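Local coordinates for protein alpha-L-arabinosidase (Xanthomonas axonopodis pv. citri, PDB 6D25) that probably removes alpha-L-arabinofuranosyl side groups from arabinoxylans, including those on internal doubly substituted xylose units, as a trimeric GH51 arabinofuranosidase, at residues Gly99-Glu104 with Arg120-Trp125. Sequence-based numbering, arbitrary orientation.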
loop_
_atom_site.group_PDB
_atom_site.type_symbol
_atom_site.label_atom_id
_atom_site.label_comp_id
_atom_site.label_asym_id
_atom_site.label_seq_id
_atom_site.Cartn_x
_atom_site.Cartn_y
_atom_site.Cartn_z
ATOM N N GLY A 99 8.543 16.333 8.659
ATOM C CA GLY A 99 9.448 16.602 7.560
ATOM C C GLY A 99 9.559 15.442 6.597
ATOM O O GLY A 99 9.139 14.315 6.900
ATOM N N CYS A 100 10.173 15.720 5.439
ATOM C CA CYS A 100 10.471 14.714 4.415
ATOM C C CYS A 100 11.218 13.494 4.998
ATOM O O CYS A 100 10.992 12.355 4.589
ATOM C CB CYS A 100 11.246 15.357 3.282
ATOM S SG CYS A 100 10.241 16.586 2.370
ATOM N N PHE A 101 12.144 13.728 5.906
ATOM C CA PHE A 101 12.887 12.609 6.524
ATOM C C PHE A 101 11.942 11.575 7.152
ATOM O O PHE A 101 12.226 10.368 7.086
ATOM C CB PHE A 101 13.849 13.154 7.563
ATOM C CG PHE A 101 14.694 12.141 8.286
ATOM C CD1 PHE A 101 15.960 11.822 7.810
ATOM C CD2 PHE A 101 14.257 11.584 9.482
ATOM C CE1 PHE A 101 16.742 10.911 8.503
ATOM C CE2 PHE A 101 15.059 10.687 10.173
ATOM C CZ PHE A 101 16.295 10.343 9.660
ATOM N N ALA A 102 10.807 12.006 7.704
ATOM C CA ALA A 102 9.941 11.094 8.451
ATOM C C ALA A 102 9.273 10.068 7.534
ATOM O O ALA A 102 8.939 8.968 8.007
ATOM C CB ALA A 102 8.897 11.851 9.244
ATOM N N ASP A 103 9.062 10.443 6.264
ATOM C CA ASP A 103 8.380 9.568 5.319
ATOM C C ASP A 103 9.311 8.452 4.811
ATOM O O ASP A 103 8.855 7.569 4.068
ATOM C CB ASP A 103 7.803 10.414 4.171
ATOM C CG ASP A 103 6.908 11.601 4.630
ATOM O OD1 ASP A 103 5.991 11.324 5.509
ATOM O OD2 ASP A 103 7.150 12.827 4.107
ATOM N N GLU A 104 10.585 8.465 5.156
ATOM C CA GLU A 104 11.508 7.408 4.820
ATOM C C GLU A 104 12.172 6.819 6.085
ATOM O O GLU A 104 13.033 5.973 5.972
ATOM C CB GLU A 104 12.653 7.929 3.948
ATOM C CG GLU A 104 12.262 8.300 2.546
ATOM C CD GLU A 104 13.443 8.672 1.647
ATOM O OE1 GLU A 104 14.537 9.085 2.147
ATOM O OE2 GLU A 104 13.273 8.560 0.440
ATOM N N ARG A 120 22.251 5.143 7.840
ATOM C CA ARG A 120 21.364 5.326 6.698
ATOM C C ARG A 120 21.832 6.558 5.931
ATOM O O ARG A 120 22.848 7.202 6.289
ATOM C CB ARG A 120 19.907 5.442 7.157
ATOM C CG ARG A 120 19.368 4.179 7.833
ATOM C CD ARG A 120 19.420 2.957 6.950
ATOM N NE ARG A 120 18.698 1.837 7.508
ATOM C CZ ARG A 120 18.960 0.552 7.246
ATOM N NH1 ARG A 120 19.911 0.214 6.383
ATOM N NH2 ARG A 120 18.233 -0.388 7.864
ATOM N N VAL A 121 21.134 6.854 4.844
ATOM C CA VAL A 121 21.476 7.987 3.994
ATOM C C VAL A 121 20.344 8.987 4.149
ATOM O O VAL A 121 19.130 8.606 4.040
ATOM C CB VAL A 121 21.629 7.567 2.526
ATOM C CG1 VAL A 121 21.910 8.768 1.626
ATOM C CG2 VAL A 121 22.727 6.513 2.367
ATOM N N ASN A 122 20.698 10.243 4.414
ATOM C CA ASN A 122 19.712 11.297 4.443
ATOM C C ASN A 122 19.516 11.778 2.996
ATOM O O ASN A 122 20.252 12.662 2.513
ATOM C CB ASN A 122 20.113 12.432 5.393
ATOM C CG ASN A 122 18.925 13.341 5.656
ATOM O OD1 ASN A 122 18.125 13.565 4.744
ATOM N ND2 ASN A 122 18.821 13.879 6.859
ATOM N N THR A 123 18.581 11.143 2.285
ATOM C CA THR A 123 18.487 11.314 0.832
ATOM C C THR A 123 18.065 12.745 0.470
ATOM O O THR A 123 18.585 13.301 -0.502
ATOM C CB THR A 123 17.493 10.321 0.207
ATOM O OG1 THR A 123 16.200 10.599 0.755
ATOM C CG2 THR A 123 17.822 8.866 0.463
ATOM N N HIS A 124 17.122 13.348 1.204
ATOM C CA HIS A 124 16.632 14.674 0.782
ATOM C C HIS A 124 17.681 15.774 1.067
ATOM O O HIS A 124 17.742 16.771 0.375
ATOM C CB HIS A 124 15.354 15.036 1.517
ATOM C CG HIS A 124 14.224 14.103 1.307
ATOM N ND1 HIS A 124 13.885 13.114 2.244
ATOM C CD2 HIS A 124 13.318 14.048 0.298
ATOM C CE1 HIS A 124 12.875 12.405 1.759
ATOM N NE2 HIS A 124 12.486 12.974 0.556
ATOM N N TRP A 125 18.482 15.623 2.108
ATOM C CA TRP A 125 19.188 16.736 2.700
ATOM C C TRP A 125 20.701 16.497 2.604
ATOM O O TRP A 125 21.368 16.260 3.613
ATOM C CB TRP A 125 18.681 16.953 4.141
ATOM C CG TRP A 125 17.190 17.115 4.206
ATOM C CD1 TRP A 125 16.300 16.349 4.917
ATOM C CD2 TRP A 125 16.399 18.114 3.526
ATOM N NE1 TRP A 125 15.023 16.807 4.742
ATOM C CE2 TRP A 125 15.044 17.881 3.888
ATOM C CE3 TRP A 125 16.684 19.163 2.643
ATOM C CZ2 TRP A 125 13.997 18.663 3.393
ATOM C CZ3 TRP A 125 15.647 19.929 2.146
ATOM C CH2 TRP A 125 14.325 19.680 2.516
HETATM O O HOH W 1 15.986 9.876 4.160
#
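Asn122 is the first residue of 120-125 to touch 99-104: its amide nitrogen ND2 comes obliquely to the Phe101 ring, 3.6 Å from CD1, with the amide and ring planes 49° apart. ND2 is hydrogen-bonded to the backbone O of His55, whose own ring stacks on Phe101, so ring and amide share one neighbour. At Thr123 a hydroxyl takes over. OG1 donates to Glu104 OE1 at 2.6 Å, arriving on the syn side and 20° out of the carboxylate plane; with chi1 at 62° the hydroxyl turns to Glu104 and also lies over the His124 ring. Water 1 also donates to OE1 (2.6 Å) and weakly accepts from Thr123 N, while OE2 pairs with Lys227 of a second subunit, so both carboxylate oxygens are engaged. The His124 ring is sandwiched: Cys100 CB sits almost exactly over its centre in a CH-pi contact, 3.6 Å from the centroid, and Thr123 OG1 lies off toward the rim on the opposite face. Cys100 SG, tied to Cys206 by a disulfide, lies over the same face as CB, 4.7 Å from the centroid. Trp125 finishes the run, its CZ2 4.3 Å from Cys100 CB; Glu54 OE2 accepts from both its NE1 and Phe101 N, so one carboxylate oxygen bridges the two segments. In the fold, residues 100-103 coil with helical backbone angles in the loop after strand 93-96 of the eight-stranded parallel barrel, packed against the connection between strand 120-122 and its antiparallel partner 128-130, next to the second subunit.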